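Local atomic coordinates of Alp7A (Bacillus subtilis, PDB entry 5EC0), a protein that binds adenine nucleotide as a bacterial actin relative and probably assembles into cytoskeletal filaments that segregate plasmids. Residues 13-18 against 102-107; 50-55 against 108-113; 58-63 against 67-72. All coordinates share one frame; numbering follows the deposited sequence.

From the N terminus, the chain first lays down strand 14-19, the start of contact 1, then passes through 50-55, which opens contact 2. Contact 3 is the local event: 58-63 turns back after three intervening residues and 67-72 pairs with it as a hairpin. The chain then enters helix 95-112, where 102-107 closes contact 1 onto the early strand and 108-113 closes contact 2 onto the 50-55 turn. Contacts 1 and 2 therefore cross, and both enclose contact 3. The helix is the common element: it is tied to strand 14-19, to the 50-55 turn, and, through Leu-102 and Ala-103, to the hairpin of contact 3.

Contact 1. Residues 13-18 against 102-107. With ADP (adenosine-5'-diphosphate), chain D.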
loop_
_atom_site.group_PDB
_atom_site.type_symbol
_atom_site.label_atom_id
_atom_site.label_comp_id
_atom_site.label_asym_id
_atom_site.label_seq_id
_atom_site.Cartn_x
_atom_site.Cartn_y
_atom_site.Cartn_z
ATOM N N SER A 13 6.396 2.108 1.147
ATOM C CA SER A 13 6.375 3.469 1.671
ATOM C C SER A 13 5.482 3.570 2.904
ATOM O O SER A 13 5.877 4.124 3.932
ATOM C CB SER A 13 5.897 4.444 0.597
ATOM O OG SER A 13 5.712 5.746 1.122
ATOM N N MET A 14 4.282 3.018 2.788
ATOM C CA MET A 14 3.316 3.009 3.871
ATOM C C MET A 14 2.730 1.606 4.056
ATOM O O MET A 14 2.408 0.932 3.093
ATOM C CB MET A 14 2.170 4.005 3.602
ATOM C CG MET A 14 2.570 5.478 3.493
ATOM S SD MET A 14 3.263 6.230 4.992
ATOM C CE MET A 14 1.839 6.278 6.051
ATOM N N TYR A 15 2.629 1.186 5.307
ATOM C CA TYR A 15 1.715 0.149 5.745
ATOM C C TYR A 15 0.311 0.759 5.756
ATOM O O TYR A 15 0.124 1.819 6.337
ATOM C CB TYR A 15 2.112 -0.345 7.149
ATOM C CG TYR A 15 1.074 -1.189 7.851
ATOM C CD1 TYR A 15 0.012 -0.603 8.536
ATOM C CD2 TYR A 15 1.167 -2.571 7.844
ATOM C CE1 TYR A 15 -0.940 -1.376 9.179
ATOM C CE2 TYR A 15 0.223 -3.358 8.503
ATOM C CZ TYR A 15 -0.833 -2.751 9.155
ATOM O OH TYR A 15 -1.764 -3.518 9.798
ATOM N N MET A 16 -0.660 0.111 5.115
ATOM C CA MET A 16 -2.027 0.630 5.102
ATOM C C MET A 16 -2.965 -0.503 5.398
ATOM O O MET A 16 -2.727 -1.644 4.966
ATOM C CB MET A 16 -2.370 1.277 3.750
ATOM C CG MET A 16 -1.247 2.139 3.143
ATOM S SD MET A 16 -1.746 2.849 1.578
ATOM C CE MET A 16 -2.116 1.356 0.678
ATOM N N ASN A 17 -4.043 -0.223 6.119
ATOM C CA ASN A 17 -4.888 -1.352 6.417
ATOM C C ASN A 17 -6.337 -0.848 6.569
ATOM O O ASN A 17 -6.581 0.292 6.971
ATOM C CB ASN A 17 -4.371 -2.055 7.694
ATOM C CG ASN A 17 -4.582 -1.220 8.943
ATOM O OD1 ASN A 17 -5.717 -1.026 9.379
ATOM N ND2 ASN A 17 -3.581 -0.455 9.278
ATOM N N LEU A 18 -7.303 -1.705 6.291
ATOM C CA LEU A 18 -8.673 -1.393 6.653
ATOM C C LEU A 18 -9.151 -2.389 7.699
ATOM O O LEU A 18 -9.079 -3.611 7.501
ATOM C CB LEU A 18 -9.591 -1.436 5.429
ATOM C CG LEU A 18 -9.473 -0.417 4.301
ATOM C CD1 LEU A 18 -10.140 -0.968 3.025
ATOM C CD2 LEU A 18 -10.159 0.858 4.742
ATOM N N LEU A 102 1.166 -6.417 14.212
ATOM C CA LEU A 102 0.869 -6.548 15.642
ATOM C C LEU A 102 0.662 -5.194 16.301
ATOM O O LEU A 102 -0.289 -4.993 17.067
ATOM C CB LEU A 102 1.988 -7.298 16.361
ATOM C CG LEU A 102 2.211 -8.772 16.054
ATOM C CD1 LEU A 102 3.430 -9.295 16.830
ATOM C CD2 LEU A 102 0.957 -9.597 16.380
ATOM N N ALA A 103 1.570 -4.273 16.000
ATOM C CA ALA A 103 1.502 -2.901 16.498
ATOM C C ALA A 103 0.262 -2.176 15.960
ATOM O O ALA A 103 -0.424 -1.468 16.701
ATOM C CB ALA A 103 2.778 -2.136 16.130
ATOM N N ALA A 104 -0.020 -2.362 14.672
ATOM C CA ALA A 104 -1.222 -1.797 14.064
ATOM C C ALA A 104 -2.480 -2.275 14.786
ATOM O O ALA A 104 -3.325 -1.467 15.166
ATOM C CB ALA A 104 -1.298 -2.148 12.562
ATOM N N THR A 105 -2.595 -3.589 14.965
ATOM C CA THR A 105 -3.755 -4.168 15.626
ATOM C C THR A 105 -3.882 -3.640 17.079
ATOM O O THR A 105 -4.980 -3.360 17.548
ATOM C CB THR A 105 -3.673 -5.707 15.642
ATOM O OG1 THR A 105 -3.496 -6.208 14.308
ATOM C CG2 THR A 105 -4.936 -6.300 16.262
ATOM N N ALA A 106 -2.757 -3.521 17.783
ATOM C CA ALA A 106 -2.769 -3.040 19.160
ATOM C C ALA A 106 -3.193 -1.574 19.202
ATOM O O ALA A 106 -3.906 -1.138 20.117
ATOM C CB ALA A 106 -1.406 -3.222 19.802
ATOM N N TYR A 107 -2.762 -0.821 18.194
ATOM C CA TYR A 107 -3.164 0.571 18.072
ATOM C C TYR A 107 -4.675 0.705 17.886
ATOM O O TYR A 107 -5.334 1.521 18.542
ATOM C CB TYR A 107 -2.451 1.241 16.907
ATOM C CG TYR A 107 -3.062 2.578 16.581
ATOM C CD1 TYR A 107 -3.001 3.629 17.491
ATOM C CD2 TYR A 107 -3.727 2.784 15.379
ATOM C CE1 TYR A 107 -3.569 4.857 17.205
ATOM C CE2 TYR A 107 -4.297 4.007 15.085
ATOM C CZ TYR A 107 -4.210 5.038 16.008
ATOM O OH TYR A 107 -4.781 6.248 15.720
HETATM P PB ADP D . 5.390 1.749 -2.687
HETATM O O1B ADP D . 4.550 0.851 -1.786
HETATM O O2B ADP D . 6.378 1.043 -3.600
HETATM O O3B ADP D . 6.024 2.948 -2.021
HETATM P PA ADP D . 2.976 3.239 -3.274
HETATM O O1A ADP D . 2.739 3.182 -1.781
HETATM O O2A ADP D . 1.851 2.908 -4.237
HETATM O O3A ADP D . 4.295 2.393 -3.694
HETATM O "O5'" ADP D . 3.514 4.694 -3.652
HETATM C "C5'" ADP D . 4.204 5.521 -2.724
HETATM C "C4'" ADP D . 4.180 6.893 -3.363
HETATM O "O4'" ADP D . 2.865 7.422 -3.225
HETATM C "C3'" ADP D . 5.096 7.911 -2.711
HETATM O "O3'" ADP D . 6.316 8.025 -3.443
HETATM C "C2'" ADP D . 4.327 9.215 -2.793
HETATM O "O2'" ADP D . 4.979 10.050 -3.749
HETATM C "C1'" ADP D . 2.941 8.839 -3.304
HETATM N N9 ADP D . 1.821 9.421 -2.529
HETATM C C8 ADP D . 0.765 10.025 -3.112
HETATM N N7 ADP D . -0.119 10.463 -2.187
HETATM C C5 ADP D . 0.369 10.120 -0.984
HETATM C C6 ADP D . -0.104 10.303 0.402
HETATM N N6 ADP D . -1.283 10.942 0.633
HETATM N N1 ADP D . 0.671 9.811 1.394
HETATM C C2 ADP D . 1.843 9.189 1.127
HETATM N N3 ADP D . 2.346 8.982 -0.115
HETATM C C4 ADP D . 1.654 9.432 -1.202
#
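Asn-17 of strand 14-19 and Ala-104 of helix 95-112 bring the two backbones closest, with 8.5 Å between their CA atoms, a spacing bridged by side chains alone. Tyr-15 does most of the bridging. With its CB already directed at the helix, the first torsion (chi1 167°) carries the phenol end onto the methyl of Ala-104. That approach is tight: Tyr-15 OH lies 3.1 Å from Ala-104 CB, and Tyr-15 CZ is 3.5 Å from the same carbon. The methyl comes at the ring obliquely and lies beside its hydroxyl end. The hydroxyl is buried here, and the model holds no hydrogen-bonding partner for it. Asn-17 points to the same side of the strand but adds little, and the placing of its amide is doubtful.

The strand runs between two neighbours, bonding through Tyr-15 and Asn-17 to strand 22-33 and through Met-16 and Leu-18 to strand 2-10. Its other face carries Met-16 and Leu-18, both packed on Leu-366 of helix 364-386. On the contact side, Thr-105 of the helix touches Met-6, and Tyr-107 sets its ring edge-to-face with Phe-24.

Just ahead of the strand the chain reaches the nucleotide. Ser-13 brings CB, rather than its hydroxyl, nearest the phosphates, 3.0 Å from ADP O3B, while Asn-12 ND2 is hydrogen-bonded to ADP. The turn at Gly-11, Asn-12 and Ser-13 between two antiparallel strands corresponds to the first phosphate-binding loop of the actin ATPase fold, and the strands behind it, backed by helix 95-112, belong to that fold's RNase H-like core.

Contact 2. Residues 50-55 against 108-113; sequences ADLKDR and YQALKG
Two aliphatic pairs, Leu-52 with Ala-110 and Ala-50 with Leu-111, make this contact, and the flat groups take no part in it, each packing within its own segment. The Tyr-108 ring takes Lys-112 CG over one face, 3.7 Å above the plane and displaced toward the rim, one helical turn along the same helix. The guanidinium of Arg-55 has Asp-51 O at its edge, in plane, both within 50-55.

Leu-52 faces the helix directly. With chi1 at -179° its branched end extends away from its own N, and the CD2 branch reaches Ala-110 CB at 3.7 Å, methyl against methyl. Leu-111 does not point straight at 50-55, but its CD1 end comes nearer, to 4.0 Å from Ala-50 CA and 4.2 Å from Ala-50 CB. It therefore rests as much on the backbone of Ala-50 as on its methyl.

These pairs fasten the loop ahead of strand 56-62 to the C-terminal end of helix 95-112, the helix lying on the RNase H-like sheet of this actin-type domain. Leu-52 is the more deeply placed residue, also touching Tyr-107, Thr-161 and Leu-164, whereas Ala-50 sits at the surface.

Each backbone has its own bonds. Arg-55 N binds Leu-52 O at 2.8 Å. On the helix, Gly-113 N still bonds to Gln-109 O at 2.8 Å, although Gly-113 has itself left helical geometry. Gln-109 spans the helix end: its NE2 donates to Lys-114 O, and its OE1 accepts from Lys-166 NZ. Lys-112, meanwhile, extends its ammonium to a cation-pi contact with Tyr-22.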
loop_
_atom_site.group_PDB
_atom_site.type_symbol
_atom_site.label_atom_id
_atom_site.label_comp_id
_atom_site.label_asym_id
_atom_site.label_seq_id
_atom_site.Cartn_x
_atom_site.Cartn_y
_atom_site.Cartn_z
ATOM N N ALA A 50 -5.215 8.033 20.821
ATOM C CA ALA A 50 -4.847 8.508 19.494
ATOM C C ALA A 50 -3.364 8.842 19.444
ATOM O O ALA A 50 -2.750 8.764 18.392
ATOM C CB ALA A 50 -5.686 9.720 19.094
ATOM N N ASP A 51 -2.792 9.198 20.593
ATOM C CA ASP A 51 -1.385 9.574 20.650
ATOM C C ASP A 51 -0.467 8.369 20.442
ATOM O O ASP A 51 0.701 8.522 20.121
ATOM C CB ASP A 51 -1.062 10.253 21.982
ATOM C CG ASP A 51 -1.750 11.604 22.133
ATOM O OD1 ASP A 51 -2.052 12.235 21.100
ATOM O OD2 ASP A 51 -1.975 12.040 23.286
ATOM N N LEU A 52 -1.002 7.168 20.608
ATOM C CA LEU A 52 -0.198 5.958 20.496
ATOM C C LEU A 52 0.357 5.744 19.081
ATOM O O LEU A 52 1.400 5.122 18.900
ATOM C CB LEU A 52 -1.030 4.753 20.911
ATOM C CG LEU A 52 -0.362 3.379 20.892
ATOM C CD1 LEU A 52 0.818 3.337 21.873
ATOM C CD2 LEU A 52 -1.388 2.302 21.208
ATOM N N LYS A 53 -0.349 6.259 18.083
ATOM C CA LYS A 53 -0.007 5.986 16.695
ATOM C C LYS A 53 1.423 6.426 16.385
ATOM O O LYS A 53 2.166 5.705 15.716
ATOM C CB LYS A 53 -0.992 6.678 15.752
ATOM C CG LYS A 53 -0.967 6.136 14.339
ATOM C CD LYS A 53 -1.975 6.847 13.460
ATOM C CE LYS A 53 -1.377 7.141 12.096
ATOM N NZ LYS A 53 -2.392 7.590 11.108
ATOM N N ASP A 54 1.813 7.585 16.910
ATOM C CA ASP A 54 3.160 8.109 16.698
ATOM C C ASP A 54 4.120 7.618 17.769
ATOM O O ASP A 54 5.284 8.005 17.783
ATOM C CB ASP A 54 3.167 9.648 16.678
ATOM C CG ASP A 54 2.485 10.236 15.438
ATOM O OD1 ASP A 54 2.128 9.464 14.513
ATOM O OD2 ASP A 54 2.322 11.480 15.392
ATOM N N ARG A 55 3.643 6.780 18.679
ATOM C CA ARG A 55 4.477 6.398 19.818
ATOM C C ARG A 55 4.483 4.875 19.996
ATOM O O ARG A 55 4.375 4.372 21.115
ATOM C CB ARG A 55 3.999 7.106 21.098
ATOM C CG ARG A 55 3.948 8.662 20.984
ATOM C CD ARG A 55 3.317 9.326 22.202
ATOM N NE ARG A 55 3.188 10.785 22.050
ATOM C CZ ARG A 55 3.992 11.701 22.596
ATOM N NH1 ARG A 55 5.018 11.338 23.361
ATOM N NH2 ARG A 55 3.762 12.995 22.387
ATOM N N TYR A 108 -5.223 -0.093 16.976
ATOM C CA TYR A 108 -6.657 -0.053 16.719
ATOM C C TYR A 108 -7.430 -0.456 17.972
ATOM O O TYR A 108 -8.477 0.125 18.275
ATOM C CB TYR A 108 -7.024 -0.964 15.551
ATOM C CG TYR A 108 -8.501 -0.979 15.242
ATOM C CD1 TYR A 108 -9.063 -0.026 14.389
ATOM C CD2 TYR A 108 -9.334 -1.951 15.785
ATOM C CE1 TYR A 108 -10.415 -0.041 14.090
ATOM C CE2 TYR A 108 -10.696 -1.968 15.502
ATOM C CZ TYR A 108 -11.231 -1.015 14.650
ATOM O OH TYR A 108 -12.584 -1.037 14.357
ATOM N N GLN A 109 -6.906 -1.441 18.704
ATOM C CA GLN A 109 -7.549 -1.880 19.939
ATOM C C GLN A 109 -7.572 -0.753 20.967
ATOM O O GLN A 109 -8.583 -0.546 21.643
ATOM C CB GLN A 109 -6.846 -3.102 20.530
ATOM C CG GLN A 109 -7.669 -3.837 21.568
ATOM C CD GLN A 109 -7.699 -3.164 22.956
ATOM O OE1 GLN A 109 -6.685 -2.655 23.448
ATOM N NE2 GLN A 109 -8.872 -3.170 23.585
ATOM N N ALA A 110 -6.456 -0.036 21.089
ATOM C CA ALA A 110 -6.354 1.067 22.047
ATOM C C ALA A 110 -7.265 2.221 21.646
ATOM O O ALA A 110 -7.873 2.859 22.497
ATOM C CB ALA A 110 -4.919 1.550 22.158
ATOM N N LEU A 111 -7.348 2.482 20.344
ATOM C CA LEU A 111 -8.172 3.568 19.824
ATOM C C LEU A 111 -9.662 3.295 19.996
ATOM O O LEU A 111 -10.384 4.136 20.515
ATOM C CB LEU A 111 -7.863 3.817 18.340
ATOM C CG LEU A 111 -8.501 5.042 17.676
ATOM C CD1 LEU A 111 -7.994 6.342 18.313
ATOM C CD2 LEU A 111 -8.241 5.054 16.172
ATOM N N LYS A 112 -10.118 2.121 19.566
ATOM C CA LYS A 112 -11.553 1.846 19.488
ATOM C C LYS A 112 -12.090 0.896 20.562
ATOM O O LYS A 112 -13.296 0.684 20.633
ATOM C CB LYS A 112 -11.905 1.271 18.115
ATOM C CG LYS A 112 -11.403 2.084 16.938
ATOM C CD LYS A 112 -12.227 3.352 16.724
ATOM C CE LYS A 112 -12.058 3.868 15.289
ATOM N NZ LYS A 112 -13.024 4.949 14.901
ATOM N N GLY A 113 -11.216 0.319 21.383
ATOM C CA GLY A 113 -11.652 -0.671 22.357
ATOM C C GLY A 113 -11.508 -0.274 23.819
ATOM O O GLY A 113 -11.194 0.862 24.143
#

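Contact 3. Residues 58-63 against 67-72; sequences VSTVID and RYFLVG
Arg-67, paired with Thr-60 across the hairpin, has its CB 4.2 Å from Thr-60 O. CG leaves on the side of the residue's own N, opposite the carbonyl carbon (chi1 -68°). CD carries the chain on, and the bend about the CG-CD bond (chi3 59°) sets NE so that the guanidinium comes alongside Ile-62. There NH1 comes within 3.8 Å of Ile-62 CG2, while Ile-62 CD1 sits over one face of the guanidinium near its rim; the two side chains cross at about a right angle. NH1 also donates to a water 3.0 Å away that lies close to Ile-62 O, and NH2 forms a salt bridge with Glu-32 of the adjoining strand 22-33. Glu-32 thus holds NH2, while Ile-62 packs against NH1 and one face of the group.

The backbone beneath is an antiparallel beta hairpin, strands 56-62 and 65-71; the N-to-C directions of 58-62 and 67-71 make 140°. Val-58 and Phe-69 form a hydrogen-bonded pair, each N donating to the other's O; the bond from Phe-69 N to Val-58 O is 2.9 Å and nearly straight. Thr-60 and Arg-67 repeat this pattern, with Arg-67 N 2.9 Å from Thr-60 O. Between them Ser-59 and Tyr-68 form the non-hydrogen-bonded pair.

Val-58, Thr-60, Arg-67 and Phe-69 share one face. Phe-69 packs on Ile-62 and Thr-60: its CZ is 3.9 Å from Ile-62 CD1 and its CE1 is 4.1 Å from Thr-60 CG2, both methyls approaching obliquely. Helix 95-112 packs over this face, Val-99 on Phe-69 and Leu-102 on Thr-60, whose hydroxyl bonds to Gln-156 O. On the opposite face Ser-59 CB rests 3.7 Å from Tyr-68 CD2, and Leu-160 touches both residues.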
loop_
_atom_site.group_PDB
_atom_site.type_symbol
_atom_site.label_atom_id
_atom_site.label_comp_id
_atom_site.label_asym_id
_atom_site.label_seq_id
_atom_site.Cartn_x
_atom_site.Cartn_y
_atom_site.Cartn_z
ATOM N N VAL A 58 6.714 -1.596 21.040
ATOM C CA VAL A 58 6.119 -2.873 21.373
ATOM C C VAL A 58 7.180 -3.936 21.577
ATOM O O VAL A 58 8.322 -3.767 21.171
ATOM C CB VAL A 58 5.160 -3.355 20.272
ATOM C CG1 VAL A 58 4.020 -2.359 20.066
ATOM C CG2 VAL A 58 5.930 -3.597 18.968
ATOM N N SER A 59 6.795 -5.039 22.203
ATOM C CA SER A 59 7.655 -6.207 22.245
ATOM C C SER A 59 6.839 -7.417 21.839
ATOM O O SER A 59 5.625 -7.454 22.038
ATOM C CB SER A 59 8.254 -6.417 23.631
ATOM O OG SER A 59 7.287 -6.952 24.513
ATOM N N THR A 60 7.504 -8.407 21.263
ATOM C CA THR A 60 6.833 -9.643 20.943
ATOM C C THR A 60 7.860 -10.766 21.023
ATOM O O THR A 60 9.067 -10.515 20.981
ATOM C CB THR A 60 6.165 -9.579 19.551
ATOM O OG1 THR A 60 5.300 -10.704 19.385
ATOM C CG2 THR A 60 7.206 -9.586 18.455
ATOM N N VAL A 61 7.386 -11.996 21.175
ATOM C CA VAL A 61 8.294 -13.127 21.310
ATOM C C VAL A 61 8.497 -13.821 19.974
ATOM O O VAL A 61 7.556 -14.301 19.359
ATOM C CB VAL A 61 7.785 -14.140 22.341
ATOM C CG1 VAL A 61 8.527 -15.463 22.192
ATOM C CG2 VAL A 61 7.928 -13.570 23.758
ATOM N N ILE A 62 9.743 -13.856 19.527
ATOM C CA ILE A 62 10.078 -14.468 18.257
ATOM C C ILE A 62 11.135 -15.526 18.481
ATOM O O ILE A 62 12.237 -15.206 18.917
ATOM C CB ILE A 62 10.590 -13.433 17.255
ATOM C CG1 ILE A 62 9.489 -12.422 16.942
ATOM C CG2 ILE A 62 11.067 -14.121 15.992
ATOM C CD1 ILE A 62 10.002 -11.134 16.346
ATOM N N ASP A 63 10.790 -16.780 18.192
ATOM C CA ASP A 63 11.678 -17.919 18.438
ATOM C C ASP A 63 12.113 -17.952 19.896
ATOM O O ASP A 63 13.301 -18.107 20.207
ATOM C CB ASP A 63 12.895 -17.876 17.507
ATOM C CG ASP A 63 12.501 -17.859 16.034
ATOM O OD1 ASP A 63 11.413 -18.377 15.699
ATOM O OD2 ASP A 63 13.268 -17.315 15.213
ATOM N N ARG A 67 11.644 -9.660 21.863
ATOM C CA ARG A 67 12.371 -8.594 21.176
ATOM C C ARG A 67 11.577 -7.280 21.088
ATOM O O ARG A 67 10.341 -7.272 21.056
ATOM C CB ARG A 67 12.795 -9.085 19.791
ATOM C CG ARG A 67 13.866 -10.187 19.871
ATOM C CD ARG A 67 13.970 -10.993 18.583
ATOM N NE ARG A 67 14.307 -10.147 17.446
ATOM C CZ ARG A 67 14.372 -10.574 16.192
ATOM N NH1 ARG A 67 14.107 -11.844 15.910
ATOM N NH2 ARG A 67 14.691 -9.733 15.218
ATOM N N TYR A 68 12.315 -6.172 21.070
ATOM C CA TYR A 68 11.749 -4.834 21.251
ATOM C C TYR A 68 11.850 -4.005 19.957
ATOM O O TYR A 68 12.924 -3.899 19.361
ATOM C CB TYR A 68 12.459 -4.129 22.430
ATOM C CG TYR A 68 12.342 -4.894 23.737
ATOM C CD1 TYR A 68 13.199 -5.950 24.037
ATOM C CD2 TYR A 68 11.351 -4.581 24.663
ATOM C CE1 TYR A 68 13.073 -6.667 25.227
ATOM C CE2 TYR A 68 11.224 -5.280 25.853
ATOM C CZ TYR A 68 12.082 -6.322 26.131
ATOM O OH TYR A 68 11.942 -7.019 27.315
ATOM N N PHE A 69 10.735 -3.429 19.523
ATOM C CA PHE A 69 10.684 -2.734 18.237
ATOM C C PHE A 69 10.042 -1.361 18.311
ATOM O O PHE A 69 8.990 -1.190 18.922
ATOM C CB PHE A 69 9.906 -3.554 17.184
ATOM C CG PHE A 69 10.429 -4.945 16.981
ATOM C CD1 PHE A 69 9.960 -5.999 17.760
ATOM C CD2 PHE A 69 11.389 -5.202 16.016
ATOM C CE1 PHE A 69 10.450 -7.288 17.587
ATOM C CE2 PHE A 69 11.885 -6.489 15.835
ATOM C CZ PHE A 69 11.416 -7.532 16.623
ATOM N N LEU A 70 10.680 -0.397 17.654
ATOM C CA LEU A 70 10.054 0.868 17.306
ATOM C C LEU A 70 9.350 0.686 15.971
ATOM O O LEU A 70 9.940 0.166 15.027
ATOM C CB LEU A 70 11.091 1.998 17.219
ATOM C CG LEU A 70 11.920 2.265 18.479
ATOM C CD1 LEU A 70 13.120 3.203 18.219
ATOM C CD2 LEU A 70 11.023 2.830 19.571
ATOM N N VAL A 71 8.095 1.120 15.892
ATOM C CA VAL A 71 7.275 0.931 14.704
ATOM C C VAL A 71 6.685 2.239 14.194
ATOM O O VAL A 71 6.174 3.044 14.972
ATOM C CB VAL A 71 6.102 -0.025 14.975
ATOM C CG1 VAL A 71 5.279 -0.220 13.711
ATOM C CG2 VAL A 71 6.590 -1.352 15.584
ATOM N N GLY A 72 6.723 2.440 12.883
ATOM C CA GLY A 72 6.091 3.603 12.295
ATOM C C GLY A 72 6.876 4.875 12.550
ATOM O O GLY A 72 8.114 4.874 12.537
HETATM O O HOH W 1 14.260 -14.263 17.733
#